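PDB 1NT2: fibrillarin-like rRNA/tRNA 2'-O-methyltransferase from Archaeoglobus fulgidus, which uses S-adenosylmethionine to methylate the 2'-hydroxyl of ribose in rRNA and tRNA, at sites chosen by a guide RNA in box C/D particles. Local coordinates for residues D58-Y63 / E81-A86; T71-A76 / R102-I107; V127-Q132 / K154-I159. One frame throughout, in Å; residues are numbered along the deposited sequence.

All three contacts belong to the Rossmann-like methyltransferase fold. Contacts 1 and 3 are neighbours in its central sheet, with centres about 10 Å apart. Strand 60-64 of contact 1 lies beside strand 127-132 of contact 3, and Tyr63 meets Tyr131 edge-to-face there. Contact 2 packs helix 70-78 against the chain that leads from helix 91-103 into strand 107-110. Its centre is about 9 Å from that of contact 1 and about 17 Å from that of contact 3. Along the chain, contacts 1 and 2 interleave, and contact 3 follows both. Tyr63 and Thr71 line the S-adenosylmethionine pocket, and Tyr131 stands behind them, its side chain about 6 Å from the ligand.

Contact 1: residues D58-Y63 / E81-A86; sequences DERVLY and EGIIYA
Leu62 and Tyr85 neighbour each other on one face of two parallel strands, and their side chains cross at about a right angle. The branch that touches is CD1 of Leu62, 4.0 Å from Tyr85 CB. Tyr85 CG stands beside its backbone N (chi1 -62°). This brings the ring edge to the carbonyl of Val61, with Tyr85 CD1 3.6 Å from Val61 O. The phenol OH bonds to Glu125. On the same face the Arg60 chain bends at chi2 and leans toward the neighbouring strand. Its NH1 comes near Gly82 CA, and its guanidinium lies obliquely to Ile83 CG2.

The other face carries Val61, Tyr63, Ile84 and Ala86. Val61 CB meets Ile84 CG1 at 4.2 Å. The Tyr63 side chain touches through CB, 4.4 Å from both Ala86 CB and Ile84 CG2. Its CG is anti to the backbone N (chi1 -169°), and the ring leads away from the neighbouring strand toward Thr71 and the S-adenosylmethionine.

Four backbone bonds join the strands. The straightest is Tyr85 N to Val61 O, 2.7 Å at 172°. In the last, Tyr63 N approaches Tyr85 O from above the carbonyl plane. At the exposed start, the side chains of Asp58 and Glu81 run side by side with their carboxylates steeply turned against each other, OD2 of Asp58 4.4 Å from OE1 of Glu81, probably unfavourable.

The two strands belong to a beta-alpha-beta unit whose helix is 70-78. That helix covers Tyr63 and Ile84, strand 107-110 flanks 83-87, and strand 127-132 flanks 60-64. Tyr51 of the partner protein chain packs on Ile83 and Tyr85.

Contact 2: residues T71-A76 / R102-I107; sequences TVSHLA and RERNNI. With SAM (S-adenosylmethionine), chain C.
Ala76 points its methyl group at Ile107, and this is the close-packed part of the contact. Ile107 CD1 rests against two residues of helix 70-78, 3.7 Å from Ala76 CB and 3.7 Å from Val72 CG1. The Val72 branch involved is the one anti to the backbone N (chi1 166°), and the two side chains cross obliquely.

Asn106 adds a weaker polar tie. Its ND2 donates to Ala76 O over 3.1 Å, but the bond is bent to 130° and weak.

The looser side lies at the C-terminal end of helix 91-103, where the partly exposed Glu103 is held by Arg104. Arg104 NE binds Glu103 OE1 in a salt bridge of 3.2 Å, with the acceptor nearly in the guanidinium plane. Asp77 takes a second salt bridge, from NH1. Ser73 CA sits over the rim of one guanidinium face; the model is too tight around Ser73 O for the detail to be relied on.

At the far end of the segment, Thr71 OG1 accepts a weak bond from the amino N of S-adenosylmethionine, 3.3 Å long. Helix 70-78 rests on strands 60-64 and 83-87, while Leu100 of helix 91-103 covers Val72, Ser73 and Ile107.

Contact 3: residues V127-Q132 / K154-I159; sequences VDLIYQ and KGEVVI
The ring of Tyr131 meets Val158 with its edge. Val158 CB lies in the ring plane, 3.6 Å from Tyr131 CD1, and Val158 O lies obliquely to the ring. Tyr131 CG is anti to the backbone N (chi1 -179°), which carries the ring over toward the neighbouring strand. Tyr63 makes a separate edge-to-face pair with the same ring. With an alanine here the ring would be gone, which would probably leave Val158 and Tyr63 without their aromatic neighbour and open a gap near the S-adenosylmethionine pocket.

Leu129 and Glu156 share this face with Tyr131 and Val158. Leu129 CD1 reaches Val158 CG2 at 3.8 Å. Val158 therefore has a neighbour for each branch, with CG1 near the tyrosine ring and CG2 near the leucine.

On the other face, the side chains run in pairs pointing the same way. Ile130 lies alongside Val157, with CB 3.4 Å from Val157 CG1. CG of Gln132 and CG1 of Ile159 are both anti to their backbone N, and the two chains run alongside until OE1 of Gln132 comes within 3.4 Å of Ile159 CD1. Helix 139-150 covers this face through Ala147, Ile142 and Leu143.

The backbones are joined in parallel register. Gln132 N bonds to Val158 O over 2.8 Å at 166°. Glu156 N reaches Asp128 O at 3.1 Å and is tilted from the carbonyl plane. Asp128 has further partners: its OD2 accepts from Arg60 N, and its OD1 pairs with Lys152.

The strand axes run 4.7 Å apart and only 6° from parallel. Strand 127-132, helix 139-150 and strand 155-162 form a beta-alpha-beta crossover, the repeating element of the Rossmann-like fold of S-adenosylmethionine-dependent methyltransferases.

Contact 1: residues D58-Y63 / E81-A86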
loop_
_atom_site.group_PDB
_atom_site.type_symbol
_atom_site.label_atom_id
_atom_site.label_comp_id
_atom_site.label_asym_id
_atom_site.label_seq_id
_atom_site.Cartn_x
_atom_site.Cartn_y
_atom_site.Cartn_z
ATOM N N ASP A 58 12.387 -57.782 19.478
ATOM C CA ASP A 58 13.552 -57.450 18.647
ATOM C C ASP A 58 13.094 -56.766 17.354
ATOM O O ASP A 58 13.337 -57.283 16.265
ATOM C CB ASP A 58 14.359 -58.717 18.255
ATOM C CG ASP A 58 14.436 -59.778 19.372
ATOM O OD1 ASP A 58 13.609 -60.721 19.379
ATOM O OD2 ASP A 58 15.329 -59.685 20.241
ATOM N N GLU A 59 12.438 -55.615 17.463
ATOM C CA GLU A 59 11.959 -54.919 16.275
ATOM C C GLU A 59 12.593 -53.534 16.065
ATOM O O GLU A 59 12.980 -52.856 17.022
ATOM C CB GLU A 59 10.443 -54.775 16.349
ATOM C CG GLU A 59 9.709 -55.192 15.089
ATOM C CD GLU A 59 9.090 -56.576 15.201
ATOM O OE1 GLU A 59 9.075 -57.127 16.316
ATOM O OE2 GLU A 59 8.605 -57.113 14.181
ATOM N N ARG A 60 12.701 -53.130 14.798
ATOM C CA ARG A 60 13.269 -51.830 14.423
ATOM C C ARG A 60 12.137 -50.928 13.975
ATOM O O ARG A 60 11.663 -51.038 12.838
ATOM C CB ARG A 60 14.277 -51.972 13.272
ATOM C CG ARG A 60 15.735 -51.993 13.712
ATOM C CD ARG A 60 16.016 -53.196 14.588
ATOM N NE ARG A 60 17.166 -52.998 15.465
ATOM C CZ ARG A 60 17.397 -53.730 16.553
ATOM N NH1 ARG A 60 16.548 -54.700 16.878
ATOM N NH2 ARG A 60 18.459 -53.488 17.320
ATOM N N VAL A 61 11.728 -50.018 14.858
ATOM C CA VAL A 61 10.619 -49.114 14.567
ATOM C C VAL A 61 10.922 -47.664 14.177
ATOM O O VAL A 61 11.761 -46.981 14.781
ATOM C CB VAL A 61 9.647 -49.071 15.750
ATOM C CG1 VAL A 61 8.340 -48.441 15.320
ATOM C CG2 VAL A 61 9.428 -50.464 16.280
ATOM N N LEU A 62 10.205 -47.214 13.152
ATOM C CA LEU A 62 10.302 -45.851 12.656
ATOM C C LEU A 62 8.934 -45.247 12.913
ATOM O O LEU A 62 7.941 -45.654 12.295
ATOM C CB LEU A 62 10.576 -45.817 11.150
ATOM C CG LEU A 62 10.542 -44.407 10.550
ATOM C CD1 LEU A 62 11.729 -43.630 11.077
ATOM C CD2 LEU A 62 10.543 -44.461 9.028
ATOM N N TYR A 63 8.888 -44.285 13.829
ATOM C CA TYR A 63 7.644 -43.618 14.194
ATOM C C TYR A 63 7.623 -42.210 13.591
ATOM O O TYR A 63 8.483 -41.376 13.891
ATOM C CB TYR A 63 7.539 -43.571 15.729
ATOM C CG TYR A 63 6.199 -43.143 16.299
ATOM C CD1 TYR A 63 5.693 -41.866 16.064
ATOM C CD2 TYR A 63 5.463 -43.993 17.127
ATOM C CE1 TYR A 63 4.493 -41.442 16.635
ATOM C CE2 TYR A 63 4.258 -43.571 17.710
ATOM C CZ TYR A 63 3.783 -42.292 17.455
ATOM O OH TYR A 63 2.600 -41.846 17.998
ATOM N N GLU A 81 13.052 -54.930 23.170
ATOM C CA GLU A 81 14.297 -55.511 22.683
ATOM C C GLU A 81 14.522 -55.042 21.246
ATOM O O GLU A 81 15.096 -55.760 20.420
ATOM C CB GLU A 81 14.212 -57.046 22.724
ATOM C CG GLU A 81 13.706 -57.632 24.055
ATOM C CD GLU A 81 14.822 -58.088 24.986
ATOM O OE1 GLU A 81 15.591 -58.985 24.585
ATOM O OE2 GLU A 81 14.923 -57.556 26.116
ATOM N N GLY A 82 14.042 -53.835 20.958
ATOM C CA GLY A 82 14.192 -53.257 19.633
ATOM C C GLY A 82 14.617 -51.807 19.773
ATOM O O GLY A 82 15.111 -51.413 20.834
ATOM N N ILE A 83 14.438 -51.013 18.719
ATOM C CA ILE A 83 14.811 -49.600 18.776
ATOM C C ILE A 83 13.790 -48.729 18.036
ATOM O O ILE A 83 13.282 -49.110 16.980
ATOM C CB ILE A 83 16.247 -49.376 18.212
ATOM C CG1 ILE A 83 16.921 -48.244 18.978
ATOM C CG2 ILE A 83 16.207 -49.043 16.729
ATOM C CD1 ILE A 83 16.950 -48.482 20.466
ATOM N N ILE A 84 13.490 -47.562 18.602
ATOM C CA ILE A 84 12.510 -46.650 18.024
ATOM C C ILE A 84 13.088 -45.327 17.542
ATOM O O ILE A 84 13.613 -44.557 18.345
ATOM C CB ILE A 84 11.423 -46.313 19.053
ATOM C CG1 ILE A 84 10.707 -47.590 19.488
ATOM C CG2 ILE A 84 10.441 -45.312 18.463
ATOM C CD1 ILE A 84 9.666 -47.366 20.569
ATOM N N TYR A 85 12.979 -45.054 16.241
ATOM C CA TYR A 85 13.472 -43.788 15.682
ATOM C C TYR A 85 12.281 -42.839 15.592
ATOM O O TYR A 85 11.626 -42.755 14.556
ATOM C CB TYR A 85 14.065 -43.980 14.274
ATOM C CG TYR A 85 15.279 -44.894 14.174
ATOM C CD1 TYR A 85 15.138 -46.239 13.847
ATOM C CD2 TYR A 85 16.568 -44.406 14.382
ATOM C CE1 TYR A 85 16.247 -47.073 13.725
ATOM C CE2 TYR A 85 17.681 -45.233 14.262
ATOM C CZ TYR A 85 17.512 -46.564 13.933
ATOM O OH TYR A 85 18.607 -47.391 13.799
ATOM N N ALA A 86 11.999 -42.127 16.674
ATOM C CA ALA A 86 10.858 -41.227 16.688
ATOM C C ALA A 86 11.164 -39.855 16.104
ATOM O O ALA A 86 12.058 -39.163 16.580
ATOM C CB ALA A 86 10.346 -41.092 18.103
#

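Contact 2: residues T71-A76 / R102-I107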
loop_
_atom_site.group_PDB
_atom_site.type_symbol
_atom_site.label_atom_id
_atom_site.label_comp_id
_atom_site.label_asym_id
_atom_site.label_seq_id
_atom_site.Cartn_x
_atom_site.Cartn_y
_atom_site.Cartn_z
ATOM N N THR A 71 1.763 -42.108 22.578
ATOM C CA THR A 71 1.582 -43.385 21.884
ATOM C C THR A 71 2.966 -44.058 21.790
ATOM O O THR A 71 3.081 -45.278 21.853
ATOM C CB THR A 71 1.003 -43.198 20.443
ATOM O OG1 THR A 71 -0.282 -42.561 20.496
ATOM C CG2 THR A 71 0.851 -44.537 19.761
ATOM N N VAL A 72 4.015 -43.252 21.652
ATOM C CA VAL A 72 5.383 -43.765 21.556
ATOM C C VAL A 72 5.813 -44.497 22.825
ATOM O O VAL A 72 6.190 -45.665 22.769
ATOM C CB VAL A 72 6.406 -42.621 21.285
ATOM C CG1 VAL A 72 7.819 -43.111 21.533
ATOM C CG2 VAL A 72 6.269 -42.121 19.859
ATOM N N SER A 73 5.755 -43.806 23.962
ATOM C CA SER A 73 6.159 -44.388 25.238
ATOM C C SER A 73 5.676 -45.820 25.418
ATOM O O SER A 73 6.336 -46.605 26.072
ATOM C CB SER A 73 5.671 -43.527 26.414
ATOM O OG SER A 73 4.277 -43.674 26.650
ATOM N N HIS A 74 4.530 -46.165 24.838
ATOM C CA HIS A 74 4.013 -47.526 24.954
ATOM C C HIS A 74 4.673 -48.449 23.956
ATOM O O HIS A 74 5.093 -49.554 24.291
ATOM C CB HIS A 74 2.503 -47.562 24.749
ATOM C CG HIS A 74 1.734 -47.102 25.944
ATOM N ND1 HIS A 74 1.671 -45.780 26.325
ATOM C CD2 HIS A 74 1.052 -47.799 26.883
ATOM C CE1 HIS A 74 0.984 -45.680 27.447
ATOM N NE2 HIS A 74 0.597 -46.891 27.808
ATOM N N LEU A 75 4.769 -48.000 22.718
ATOM C CA LEU A 75 5.393 -48.826 21.713
ATOM C C LEU A 75 6.755 -49.265 22.241
ATOM O O LEU A 75 7.195 -50.384 21.992
ATOM C CB LEU A 75 5.530 -48.040 20.417
ATOM C CG LEU A 75 5.529 -48.894 19.154
ATOM C CD1 LEU A 75 4.567 -50.049 19.304
ATOM C CD2 LEU A 75 5.148 -48.025 17.975
ATOM N N ALA A 76 7.397 -48.384 23.002
ATOM C CA ALA A 76 8.701 -48.672 23.572
ATOM C C ALA A 76 8.634 -49.830 24.559
ATOM O O ALA A 76 9.631 -50.523 24.781
ATOM C CB ALA A 76 9.248 -47.435 24.251
ATOM N N ARG A 102 14.762 -39.716 27.605
ATOM C CA ARG A 102 15.719 -39.585 28.691
ATOM C C ARG A 102 15.478 -40.737 29.660
ATOM O O ARG A 102 16.409 -41.455 30.044
ATOM C CB ARG A 102 15.529 -38.249 29.414
ATOM C CG ARG A 102 16.747 -37.342 29.384
ATOM C CD ARG A 102 16.543 -36.120 30.288
ATOM N NE ARG A 102 15.583 -35.138 29.767
ATOM C CZ ARG A 102 15.808 -34.352 28.715
ATOM N NH1 ARG A 102 16.964 -34.431 28.065
ATOM N NH2 ARG A 102 14.880 -33.485 28.314
ATOM N N GLU A 103 14.217 -40.918 30.041
ATOM C CA GLU A 103 13.849 -41.981 30.964
ATOM C C GLU A 103 14.121 -43.349 30.360
ATOM O O GLU A 103 14.748 -44.205 30.985
ATOM C CB GLU A 103 12.370 -41.888 31.333
ATOM C CG GLU A 103 11.910 -43.045 32.187
ATOM C CD GLU A 103 10.502 -43.510 31.852
ATOM O OE1 GLU A 103 10.197 -43.692 30.647
ATOM O OE2 GLU A 103 9.711 -43.711 32.803
ATOM N N ARG A 104 13.648 -43.549 29.138
ATOM C CA ARG A 104 13.835 -44.822 28.471
ATOM C C ARG A 104 15.085 -44.844 27.629
ATOM O O ARG A 104 15.575 -43.805 27.214
ATOM C CB ARG A 104 12.623 -45.131 27.616
ATOM C CG ARG A 104 11.366 -45.071 28.416
ATOM C CD ARG A 104 10.465 -46.190 28.061
ATOM N NE ARG A 104 9.169 -45.959 28.659
ATOM C CZ ARG A 104 8.061 -46.554 28.251
ATOM N NH1 ARG A 104 8.121 -47.413 27.244
ATOM N NH2 ARG A 104 6.896 -46.273 28.829
ATOM N N ASN A 105 15.586 -46.041 27.358
ATOM C CA ASN A 105 16.815 -46.194 26.583
ATOM C C ASN A 105 16.678 -46.907 25.237
ATOM O O ASN A 105 17.644 -47.488 24.755
ATOM C CB ASN A 105 17.852 -46.946 27.429
ATOM C CG ASN A 105 17.416 -48.383 27.769
ATOM O OD1 ASN A 105 18.169 -49.135 28.398
ATOM N ND2 ASN A 105 16.200 -48.763 27.355
ATOM N N ASN A 106 15.501 -46.869 24.622
ATOM C CA ASN A 106 15.318 -47.555 23.344
ATOM C C ASN A 106 14.644 -46.702 22.292
ATOM O O ASN A 106 14.189 -47.217 21.267
ATOM C CB ASN A 106 14.518 -48.842 23.541
ATOM C CG ASN A 106 13.216 -48.618 24.293
ATOM O OD1 ASN A 106 13.202 -48.134 25.437
ATOM N ND2 ASN A 106 12.110 -48.982 23.657
ATOM N N ILE A 107 14.581 -45.398 22.559
ATOM C CA ILE A 107 13.975 -44.441 21.635
ATOM C C ILE A 107 15.020 -43.422 21.187
ATOM O O ILE A 107 15.719 -42.818 22.013
ATOM C CB ILE A 107 12.772 -43.693 22.284
ATOM C CG1 ILE A 107 11.734 -44.705 22.791
ATOM C CG2 ILE A 107 12.120 -42.753 21.253
ATOM C CD1 ILE A 107 10.692 -44.109 23.690
HETATM N N SAM C . -0.412 -39.670 18.956
HETATM C CA SAM C . 0.115 -38.318 19.270
HETATM C C SAM C . 0.064 -38.054 20.770
HETATM O O SAM C . -0.382 -38.937 21.497
HETATM O OXT SAM C . 0.499 -36.916 21.160
HETATM C CB SAM C . -0.687 -37.245 18.479
HETATM C CG SAM C . 0.037 -36.931 17.175
HETATM S SD SAM C . -0.634 -35.661 16.012
HETATM C CE SAM C . -2.156 -36.298 15.294
HETATM C "C5'" SAM C . 0.477 -35.589 14.665
HETATM C "C4'" SAM C . 1.878 -35.115 14.977
HETATM O "O4'" SAM C . 2.594 -35.155 13.741
HETATM C "C3'" SAM C . 1.968 -33.658 15.432
HETATM O "O3'" SAM C . 2.442 -33.755 16.802
HETATM C "C2'" SAM C . 3.050 -32.994 14.592
HETATM O "O2'" SAM C . 4.042 -32.169 15.172
HETATM C "C1'" SAM C . 3.579 -34.160 13.734
HETATM N N9 SAM C . 3.849 -33.808 12.351
HETATM C C8 SAM C . 2.986 -33.369 11.381
HETATM N N7 SAM C . 3.551 -33.154 10.230
HETATM C C5 SAM C . 4.882 -33.470 10.448
HETATM C C6 SAM C . 6.031 -33.461 9.603
HETATM N N6 SAM C . 5.967 -33.093 8.309
HETATM N N1 SAM C . 7.254 -33.839 10.128
HETATM C C2 SAM C . 7.307 -34.210 11.440
HETATM N N3 SAM C . 6.284 -34.261 12.326
HETATM C C4 SAM C . 5.085 -33.873 11.759
#

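Contact 3: residues V127-Q132 / K154-I159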
loop_
_atom_site.group_PDB
_atom_site.type_symbol
_atom_site.label_atom_id
_atom_site.label_comp_id
_atom_site.label_asym_id
_atom_site.label_seq_id
_atom_site.Cartn_x
_atom_site.Cartn_y
_atom_site.Cartn_z
ATOM N N VAL A 127 13.965 -50.486 8.625
ATOM C CA VAL A 127 13.002 -50.742 9.686
ATOM C C VAL A 127 11.994 -51.840 9.327
ATOM O O VAL A 127 11.688 -52.066 8.142
ATOM C CB VAL A 127 12.239 -49.440 10.044
ATOM C CG1 VAL A 127 13.212 -48.398 10.552
ATOM C CG2 VAL A 127 11.503 -48.901 8.818
ATOM N N ASP A 128 11.484 -52.506 10.368
ATOM C CA ASP A 128 10.518 -53.601 10.238
ATOM C C ASP A 128 9.074 -53.108 10.159
ATOM O O ASP A 128 8.161 -53.852 9.770
ATOM C CB ASP A 128 10.640 -54.541 11.434
ATOM C CG ASP A 128 12.050 -55.038 11.639
ATOM O OD1 ASP A 128 12.636 -55.552 10.661
ATOM O OD2 ASP A 128 12.565 -54.926 12.778
ATOM N N LEU A 129 8.877 -51.853 10.555
ATOM C CA LEU A 129 7.557 -51.231 10.550
ATOM C C LEU A 129 7.615 -49.715 10.722
ATOM O O LEU A 129 8.383 -49.193 11.546
ATOM C CB LEU A 129 6.678 -51.850 11.643
ATOM C CG LEU A 129 5.678 -50.942 12.355
ATOM C CD1 LEU A 129 4.349 -51.650 12.514
ATOM C CD2 LEU A 129 6.256 -50.531 13.698
ATOM N N ILE A 130 6.801 -49.022 9.925
ATOM C CA ILE A 130 6.727 -47.570 9.972
ATOM C C ILE A 130 5.363 -47.194 10.514
ATOM O O ILE A 130 4.354 -47.412 9.840
ATOM C CB ILE A 130 6.813 -46.929 8.586
ATOM C CG1 ILE A 130 7.912 -47.579 7.754
ATOM C CG2 ILE A 130 7.106 -45.452 8.736
ATOM C CD1 ILE A 130 7.963 -47.071 6.321
ATOM N N TYR A 131 5.329 -46.641 11.726
ATOM C CA TYR A 131 4.070 -46.210 12.336
ATOM C C TYR A 131 3.927 -44.720 12.067
ATOM O O TYR A 131 4.817 -43.936 12.410
ATOM C CB TYR A 131 4.069 -46.460 13.853
ATOM C CG TYR A 131 2.779 -46.050 14.533
ATOM C CD1 TYR A 131 1.561 -46.633 14.178
ATOM C CD2 TYR A 131 2.765 -45.041 15.489
ATOM C CE1 TYR A 131 0.357 -46.210 14.756
ATOM C CE2 TYR A 131 1.568 -44.607 16.078
ATOM C CZ TYR A 131 0.369 -45.192 15.706
ATOM O OH TYR A 131 -0.812 -44.750 16.263
ATOM N N GLN A 132 2.827 -44.327 11.433
ATOM C CA GLN A 132 2.624 -42.916 11.151
ATOM C C GLN A 132 1.299 -42.411 11.700
ATOM O O GLN A 132 0.242 -43.033 11.532
ATOM C CB GLN A 132 2.696 -42.631 9.649
ATOM C CG GLN A 132 3.075 -41.182 9.339
ATOM C CD GLN A 132 2.887 -40.822 7.877
ATOM O OE1 GLN A 132 1.760 -40.643 7.409
ATOM N NE2 GLN A 132 3.989 -40.723 7.142
ATOM N N LYS A 154 8.835 -56.636 2.642
ATOM C CA LYS A 154 7.995 -57.511 3.445
ATOM C C LYS A 154 7.904 -56.944 4.860
ATOM O O LYS A 154 7.789 -57.679 5.843
ATOM C CB LYS A 154 8.554 -58.943 3.468
ATOM C CG LYS A 154 7.485 -60.019 3.663
ATOM C CD LYS A 154 6.436 -59.964 2.545
ATOM C CE LYS A 154 5.234 -60.880 2.811
ATOM N NZ LYS A 154 5.534 -62.331 2.627
ATOM N N GLY A 155 7.972 -55.620 4.946
ATOM C CA GLY A 155 7.862 -54.945 6.222
ATOM C C GLY A 155 6.429 -54.463 6.319
ATOM O O GLY A 155 5.718 -54.429 5.313
ATOM N N GLU A 156 5.993 -54.081 7.512
ATOM C CA GLU A 156 4.620 -53.634 7.683
ATOM C C GLU A 156 4.479 -52.216 8.241
ATOM O O GLU A 156 5.357 -51.720 8.952
ATOM C CB GLU A 156 3.873 -54.636 8.574
ATOM C CG GLU A 156 4.646 -55.052 9.826
ATOM C CD GLU A 156 3.913 -56.092 10.670
ATOM O OE1 GLU A 156 3.743 -57.244 10.206
ATOM O OE2 GLU A 156 3.512 -55.749 11.804
ATOM N N VAL A 157 3.366 -51.567 7.904
ATOM C CA VAL A 157 3.099 -50.211 8.374
ATOM C C VAL A 157 1.687 -50.030 8.907
ATOM O O VAL A 157 0.754 -50.717 8.498
ATOM C CB VAL A 157 3.312 -49.134 7.259
ATOM C CG1 VAL A 157 4.773 -49.062 6.874
ATOM C CG2 VAL A 157 2.442 -49.436 6.049
ATOM N N VAL A 158 1.559 -49.092 9.836
ATOM C CA VAL A 158 0.285 -48.733 10.446
ATOM C C VAL A 158 0.256 -47.219 10.307
ATOM O O VAL A 158 1.201 -46.526 10.695
ATOM C CB VAL A 158 0.230 -49.095 11.948
ATOM C CG1 VAL A 158 -1.188 -48.959 12.453
ATOM C CG2 VAL A 158 0.752 -50.502 12.169
ATOM N N ILE A 159 -0.816 -46.702 9.739
ATOM C CA ILE A 159 -0.900 -45.276 9.548
ATOM C C ILE A 159 -2.261 -44.770 9.985
ATOM O O ILE A 159 -3.293 -45.296 9.562
ATOM C CB ILE A 159 -0.660 -44.922 8.064
ATOM C CG1 ILE A 159 -0.616 -43.403 7.878
ATOM C CG2 ILE A 159 -1.743 -45.556 7.203
ATOM C CD1 ILE A 159 -0.453 -42.961 6.425
#